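Putative type VI secretion protein (Escherichia coli, PDB 3U66) probably serves as the TssL (DotU-family) component of the type VI secretion system, its cytoplasmic domain attached to the inner membrane. Local coordinates at residues Phe13-Leu23 with Met63-Ser74. Residues are numbered along the deposited sequence; the frame is centred on the assembly and turned at random.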
ATOM      1  N   PHE A  13       2.171  12.196   0.633  1.00 49.52           N
ATOM      2  CA  PHE A  13       2.514  10.874   1.141  1.00 48.38           C
ATOM      3  C   PHE A  13       3.994  10.596   1.353  1.00 52.89           C
ATOM      4  O   PHE A  13       4.307   9.614   2.023  1.00 52.39           O
ATOM      5  CB  PHE A  13       1.858   9.773   0.293  1.00 49.59           C
ATOM      6  CG  PHE A  13       0.355   9.653   0.417  1.00 50.11           C
ATOM      7  CD1 PHE A  13      -0.226   9.134   1.570  1.00 52.13           C
ATOM      8  CD2 PHE A  13      -0.477  10.021  -0.636  1.00 51.01           C
ATOM      9  CE1 PHE A  13      -1.614   9.017   1.677  1.00 52.86           C
ATOM     10  CE2 PHE A  13      -1.864   9.913  -0.525  1.00 53.11           C
ATOM     11  CZ  PHE A  13      -2.424   9.417   0.632  1.00 51.53           C
ATOM     12  N   TYR A  14       4.902  11.449   0.814  1.00 50.28           N
ATOM     13  CA  TYR A  14       6.362  11.281   0.959  1.00 49.77           C
ATOM     14  C   TYR A  14       6.841  11.048   2.405  1.00 51.96           C
ATOM     15  O   TYR A  14       7.532  10.053   2.620  1.00 52.17           O
ATOM     16  CB  TYR A  14       7.166  12.412   0.279  1.00 50.71           C
ATOM     17  CG  TYR A  14       7.498  12.185  -1.175  1.00 51.60           C
ATOM     18  CD1 TYR A  14       8.099  11.005  -1.606  1.00 54.22           C
ATOM     19  CD2 TYR A  14       7.323  13.200  -2.117  1.00 51.68           C
ATOM     20  CE1 TYR A  14       8.420  10.796  -2.943  1.00 55.30           C
ATOM     21  CE2 TYR A  14       7.638  13.006  -3.459  1.00 52.25           C
ATOM     22  CZ  TYR A  14       8.188  11.803  -3.867  1.00 61.11           C
ATOM     23  OH  TYR A  14       8.512  11.607  -5.182  1.00 64.95           O
ATOM     24  N   PRO A  15       6.478  11.869   3.423  1.00 47.37           N
ATOM     25  CA  PRO A  15       6.942  11.572   4.794  1.00 46.87           C
ATOM     26  C   PRO A  15       6.552  10.165   5.276  1.00 51.60           C
ATOM     27  O   PRO A  15       7.383   9.453   5.848  1.00 50.56           O
ATOM     28  CB  PRO A  15       6.282  12.672   5.639  1.00 48.01           C
ATOM     29  CG  PRO A  15       5.978  13.758   4.698  1.00 52.10           C
ATOM     30  CD  PRO A  15       5.615  13.073   3.416  1.00 48.11           C
ATOM     31  N   GLY A  16       5.302   9.772   5.007  1.00 49.05           N
ATOM     32  CA  GLY A  16       4.757   8.468   5.363  1.00 48.39           C
ATOM     33  C   GLY A  16       5.419   7.344   4.601  1.00 52.51           C
ATOM     34  O   GLY A  16       5.791   6.321   5.190  1.00 51.03           O
ATOM     35  N   TRP A  17       5.588   7.539   3.281  1.00 49.98           N
ATOM     36  CA  TRP A  17       6.275   6.594   2.401  1.00 50.20           C
ATOM     37  C   TRP A  17       7.710   6.336   2.848  1.00 54.86           C
ATOM     38  O   TRP A  17       8.147   5.181   2.835  1.00 54.40           O
ATOM     39  CB  TRP A  17       6.245   7.064   0.946  1.00 49.09           C
ATOM     40  CG  TRP A  17       4.926   6.869   0.252  1.00 50.12           C
ATOM     41  CD1 TRP A  17       3.918   6.011   0.602  1.00 53.27           C
ATOM     42  CD2 TRP A  17       4.489   7.527  -0.947  1.00 50.31           C
ATOM     43  NE1 TRP A  17       2.873   6.118  -0.286  1.00 52.35           N
ATOM     44  CE2 TRP A  17       3.205   7.027  -1.260  1.00 53.66           C
ATOM     45  CE3 TRP A  17       5.049   8.527  -1.766  1.00 51.49           C
ATOM     46  CZ2 TRP A  17       2.462   7.497  -2.348  1.00 52.84           C
ATOM     47  CZ3 TRP A  17       4.329   8.964  -2.868  1.00 53.11           C
ATOM     48  CH2 TRP A  17       3.047   8.457  -3.147  1.00 53.84           C
ATOM     49  N   LEU A  18       8.426   7.398   3.288  1.00 51.29           N
ATOM     50  CA  LEU A  18       9.789   7.255   3.773  1.00 51.48           C
ATOM     51  C   LEU A  18       9.799   6.474   5.091  1.00 59.53           C
ATOM     52  O   LEU A  18      10.659   5.610   5.271  1.00 59.80           O
ATOM     53  CB  LEU A  18      10.484   8.621   3.890  1.00 50.97           C
ATOM     54  CG  LEU A  18      11.995   8.627   4.208  1.00 54.34           C
ATOM     55  CD1 LEU A  18      12.833   7.981   3.081  1.00 53.58           C
ATOM     56  CD2 LEU A  18      12.479  10.047   4.489  1.00 55.29           C
HETATM   57  N   MSE A  19       8.802   6.733   5.974  1.00 57.93           N
HETATM   58  CA  MSE A  19       8.619   6.047   7.256  1.00 58.44           C
HETATM   59  C   MSE A  19       8.391   4.545   7.065  1.00 60.81           C
HETATM   60  O   MSE A  19       9.032   3.764   7.764  1.00 59.58           O
HETATM   61  CB  MSE A  19       7.489   6.702   8.069  1.00 61.88           C
HETATM   62  CG  MSE A  19       7.206   6.051   9.442  1.00 70.87           C
HETATM   63 SE   MSE A  19       5.399   6.426  10.190  1.00 81.29          SE
HETATM   64  CE  MSE A  19       4.353   6.325   8.562  1.00 77.78           C
ATOM     65  N   VAL A  20       7.514   4.138   6.114  1.00 58.40           N
ATOM     66  CA  VAL A  20       7.276   2.711   5.828  1.00 58.61           C
ATOM     67  C   VAL A  20       8.537   2.055   5.270  1.00 64.17           C
ATOM     68  O   VAL A  20       8.870   0.944   5.686  1.00 64.07           O
ATOM     69  CB  VAL A  20       5.964   2.312   5.062  1.00 62.49           C
ATOM     70  CG1 VAL A  20       4.881   3.382   5.136  1.00 62.50           C
ATOM     71  CG2 VAL A  20       6.222   1.884   3.619  1.00 62.03           C
ATOM     72  N   SER A  21       9.268   2.778   4.383  1.00 61.64           N
ATOM     73  CA  SER A  21      10.527   2.324   3.786  1.00 61.88           C
ATOM     74  C   SER A  21      11.582   2.064   4.874  1.00 66.19           C
ATOM     75  O   SER A  21      12.305   1.070   4.791  1.00 66.04           O
ATOM     76  CB  SER A  21      11.044   3.337   2.771  1.00 65.37           C
ATOM     77  OG  SER A  21      11.966   2.731   1.880  1.00 73.48           O
ATOM     78  N   GLN A  22      11.632   2.926   5.911  1.00 62.72           N
ATOM     79  CA  GLN A  22      12.551   2.763   7.040  1.00 62.96           C
ATOM     80  C   GLN A  22      12.159   1.576   7.920  1.00 68.18           C
ATOM     81  O   GLN A  22      13.040   0.825   8.336  1.00 67.92           O
ATOM     82  CB  GLN A  22      12.682   4.055   7.867  1.00 64.09           C
ATOM     83  CG  GLN A  22      13.536   5.141   7.210  1.00 75.76           C
ATOM     84  CD  GLN A  22      14.947   4.694   6.920  1.00 86.88           C
ATOM     85  OE1 GLN A  22      15.283   4.312   5.791  1.00 79.71           O
ATOM     86  NE2 GLN A  22      15.797   4.731   7.934  1.00 76.58           N
ATOM     87  N   LEU A  23      10.842   1.386   8.161  1.00 65.93           N
ATOM     88  CA  LEU A  23      10.308   0.265   8.942  1.00 66.82           C
ATOM     89  C   LEU A  23      10.577  -1.071   8.235  1.00 73.14           C
ATOM     90  O   LEU A  23      10.855  -2.073   8.900  1.00 73.16           O
ATOM     91  CB  LEU A  23       8.796   0.431   9.212  1.00 66.96           C
ATOM     92  CG  LEU A  23       8.365   1.516  10.205  1.00 71.78           C
ATOM     93  CD1 LEU A  23       6.876   1.715  10.171  1.00 71.79           C
ATOM     94  CD2 LEU A  23       8.729   1.148  11.615  1.00 74.79           C
HETATM   95  N   MSE A  63      -6.497   6.454  -1.969  1.00 57.85           N
HETATM   96  CA  MSE A  63      -5.093   6.784  -1.677  1.00 57.18           C
HETATM   97  C   MSE A  63      -4.732   6.531  -0.207  1.00 58.12           C
HETATM   98  O   MSE A  63      -3.705   5.908   0.071  1.00 57.02           O
HETATM   99  CB  MSE A  63      -4.796   8.237  -2.044  1.00 59.84           C
HETATM  100  CG  MSE A  63      -4.503   8.438  -3.518  1.00 67.79           C
HETATM  101 SE   MSE A  63      -4.669  10.325  -3.995  1.00 77.36          SE
HETATM  102  CE  MSE A  63      -3.197  10.548  -4.849  1.00 73.98           C
ATOM    103  N   LEU A  64      -5.609   6.973   0.721  1.00 53.42           N
ATOM    104  CA  LEU A  64      -5.438   6.788   2.159  1.00 52.15           C
ATOM    105  C   LEU A  64      -5.602   5.331   2.581  1.00 54.64           C
ATOM    106  O   LEU A  64      -4.941   4.904   3.533  1.00 53.98           O
ATOM    107  CB  LEU A  64      -6.393   7.691   2.938  1.00 52.24           C
ATOM    108  CG  LEU A  64      -6.021   9.175   2.971  1.00 57.37           C
ATOM    109  CD1 LEU A  64      -7.245  10.032   3.209  1.00 57.16           C
ATOM    110  CD2 LEU A  64      -4.950   9.455   4.020  1.00 59.67           C
ATOM    111  N   TYR A  65      -6.471   4.572   1.873  1.00 49.85           N
ATOM    112  CA  TYR A  65      -6.715   3.154   2.123  1.00 49.72           C
ATOM    113  C   TYR A  65      -5.443   2.360   1.825  1.00 53.57           C
ATOM    114  O   TYR A  65      -4.970   1.624   2.692  1.00 52.06           O
ATOM    115  CB  TYR A  65      -7.887   2.635   1.267  1.00 51.17           C
ATOM    116  CG  TYR A  65      -8.315   1.226   1.617  1.00 52.55           C
ATOM    117  CD1 TYR A  65      -7.781   0.128   0.954  1.00 54.90           C
ATOM    118  CD2 TYR A  65      -9.275   0.994   2.602  1.00 52.68           C
ATOM    119  CE1 TYR A  65      -8.154  -1.171   1.287  1.00 56.71           C
ATOM    120  CE2 TYR A  65      -9.663  -0.300   2.937  1.00 53.30           C
ATOM    121  CZ  TYR A  65      -9.093  -1.380   2.284  1.00 62.72           C
ATOM    122  OH  TYR A  65      -9.455  -2.659   2.612  1.00 66.09           O
ATOM    123  N   ALA A  66      -4.874   2.559   0.608  1.00 50.77           N
ATOM    124  CA  ALA A  66      -3.645   1.909   0.147  1.00 50.02           C
ATOM    125  C   ALA A  66      -2.510   2.203   1.102  1.00 51.13           C
ATOM    126  O   ALA A  66      -1.775   1.284   1.447  1.00 50.56           O
ATOM    127  CB  ALA A  66      -3.291   2.374  -1.258  1.00 51.17           C
ATOM    128  N   PHE A  67      -2.413   3.453   1.587  1.00 46.64           N
ATOM    129  CA  PHE A  67      -1.384   3.838   2.558  1.00 46.89           C
ATOM    130  C   PHE A  67      -1.550   3.145   3.909  1.00 52.76           C
ATOM    131  O   PHE A  67      -0.541   2.717   4.480  1.00 52.81           O
ATOM    132  CB  PHE A  67      -1.304   5.360   2.742  1.00 48.41           C
ATOM    133  CG  PHE A  67      -0.160   5.775   3.626  1.00 49.61           C
ATOM    134  CD1 PHE A  67       1.125   5.893   3.113  1.00 52.64           C
ATOM    135  CD2 PHE A  67      -0.362   6.037   4.975  1.00 51.99           C
ATOM    136  CE1 PHE A  67       2.185   6.260   3.935  1.00 53.21           C
ATOM    137  CE2 PHE A  67       0.702   6.400   5.797  1.00 54.71           C
ATOM    138  CZ  PHE A  67       1.966   6.507   5.271  1.00 52.45           C
ATOM    139  N   CYS A  68      -2.805   3.080   4.438  1.00 49.79           N
ATOM    140  CA  CYS A  68      -3.127   2.418   5.705  1.00 49.44           C
ATOM    141  C   CYS A  68      -2.747   0.946   5.608  1.00 51.66           C
ATOM    142  O   CYS A  68      -2.039   0.441   6.470  1.00 50.06           O
ATOM    143  CB  CYS A  68      -4.600   2.594   6.059  1.00 50.16           C
ATOM    144  SG  CYS A  68      -4.997   4.185   6.831  1.00 54.04           S
ATOM    145  N   ALA A  69      -3.162   0.287   4.513  1.00 49.33           N
ATOM    146  CA  ALA A  69      -2.873  -1.112   4.193  1.00 49.67           C
ATOM    147  C   ALA A  69      -1.368  -1.357   4.042  1.00 56.17           C
ATOM    148  O   ALA A  69      -0.883  -2.412   4.466  1.00 57.23           O
ATOM    149  CB  ALA A  69      -3.594  -1.508   2.918  1.00 50.29           C
ATOM    150  N   LEU A  70      -0.632  -0.379   3.464  1.00 52.68           N
ATOM    151  CA  LEU A  70       0.819  -0.454   3.274  1.00 52.74           C
ATOM    152  C   LEU A  70       1.541  -0.389   4.632  1.00 58.05           C
ATOM    153  O   LEU A  70       2.327  -1.287   4.960  1.00 58.18           O
ATOM    154  CB  LEU A  70       1.313   0.634   2.273  1.00 52.52           C
ATOM    155  CG  LEU A  70       2.824   0.921   2.134  1.00 56.14           C
ATOM    156  CD1 LEU A  70       3.603  -0.291   1.624  1.00 55.91           C
ATOM    157  CD2 LEU A  70       3.064   2.123   1.252  1.00 57.21           C
ATOM    158  N   LEU A  71       1.235   0.650   5.426  1.00 55.33           N
ATOM    159  CA  LEU A  71       1.800   0.883   6.757  1.00 55.31           C
ATOM    160  C   LEU A  71       1.472  -0.235   7.759  1.00 60.66           C
ATOM    161  O   LEU A  71       2.374  -0.667   8.469  1.00 60.34           O
ATOM    162  CB  LEU A  71       1.352   2.255   7.280  1.00 55.26           C
ATOM    163  CG  LEU A  71       1.963   2.789   8.576  1.00 59.93           C
ATOM    164  CD1 LEU A  71       3.489   2.653   8.608  1.00 60.21           C
ATOM    165  CD2 LEU A  71       1.576   4.222   8.762  1.00 62.52           C
ATOM    166  N   ASP A  72       0.210  -0.726   7.791  1.00 58.82           N
ATOM    167  CA  ASP A  72      -0.211  -1.833   8.665  1.00 59.34           C
ATOM    168  C   ASP A  72       0.579  -3.107   8.365  1.00 65.89           C
ATOM    169  O   ASP A  72       1.062  -3.746   9.299  1.00 65.69           O
ATOM    170  CB  ASP A  72      -1.718  -2.126   8.525  1.00 60.73           C
ATOM    171  CG  ASP A  72      -2.655  -1.146   9.203  1.00 65.62           C
ATOM    172  OD1 ASP A  72      -2.263  -0.558  10.229  1.00 65.77           O
ATOM    173  OD2 ASP A  72      -3.799  -1.014   8.742  1.00 68.87           O
ATOM    174  N   GLU A  73       0.721  -3.464   7.071  1.00 64.05           N
ATOM    175  CA  GLU A  73       1.452  -4.654   6.630  1.00 64.65           C
ATOM    176  C   GLU A  73       2.946  -4.614   6.975  1.00 70.87           C
ATOM    177  O   GLU A  73       3.472  -5.632   7.417  1.00 70.81           O
ATOM    178  CB  GLU A  73       1.243  -4.917   5.133  1.00 65.73           C
ATOM    179  CG  GLU A  73       1.585  -6.338   4.724  1.00 71.45           C
ATOM    180  CD  GLU A  73       1.857  -6.503   3.247  1.00 81.61           C
ATOM    181  OE1 GLU A  73       2.965  -6.138   2.788  1.00 73.48           O
ATOM    182  OE2 GLU A  73       0.947  -6.990   2.544  1.00 70.27           O
ATOM    183  N   SER A  74       3.617  -3.454   6.790  1.00 68.89           N
ATOM    184  CA  SER A  74       5.050  -3.302   7.093  1.00 69.49           C
ATOM    185  C   SER A  74       5.369  -3.359   8.597  1.00 76.17           C
ATOM    186  O   SER A  74       6.502  -3.680   8.968  1.00 76.95           O
ATOM    187  CB  SER A  74       5.635  -2.052   6.440  1.00 72.03           C
ATOM    188  OG  SER A  74       4.705  -0.984   6.379  1.00 80.85           O
TER
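Ser74 OG, which lies 3.8 Å from Val20 CB of the facing helix, has two carbonyl oxygens of its own helix within hydrogen-bonding range, Leu70 O at 2.8 Å and Leu71 O at 3.1 Å. In the buried core of this helical-bundle domain, segments 13-23 and 63-74 run in nearly the same direction, their axes 9.7 Å apart and inclined by 22°, and they join by knobs-into-holes packing of apolar side chains. Val20 is one knob, set among Phe67, Leu70, Leu71 and Ser74; Val20 CG2 touches Leu70 CG while Val20 CG1 reaches Leu71 CD1. The other knob is Phe67, seated among Phe13, Gly16, Val20 and Trp17. The Phe67 ring reaches across to the other helix because chi1 (-174°) turns CG away from the backbone N, and Phe67 CZ meets Gly16 CA edge-on at 3.4 Å, an approach to the backbone that the missing side chain of Gly16 permits. Phe13 and Trp17 complete an aromatic cluster around Phe67, both inclined obliquely to its ring, with the Phe13 plane turned by 35°. Phe13 CB also sits over one face of the Trp17 indole, tying the cluster together within its own helix. Were Phe67 an alanine, the ring would be gone, probably opening a gap against Gly16 and leaving Phe13 and Trp17 without their common partner. Helix 122-133 flanks the Trp17 and Met63 side, and helix 32-52 meets Met19, Leu64 and Leu71. Beyond the cluster, selenomethionine Met19 bends at chi3 and crosses Leu71 at about a right angle, bringing Met19 CE to 3.5 Å from Leu71 CD2.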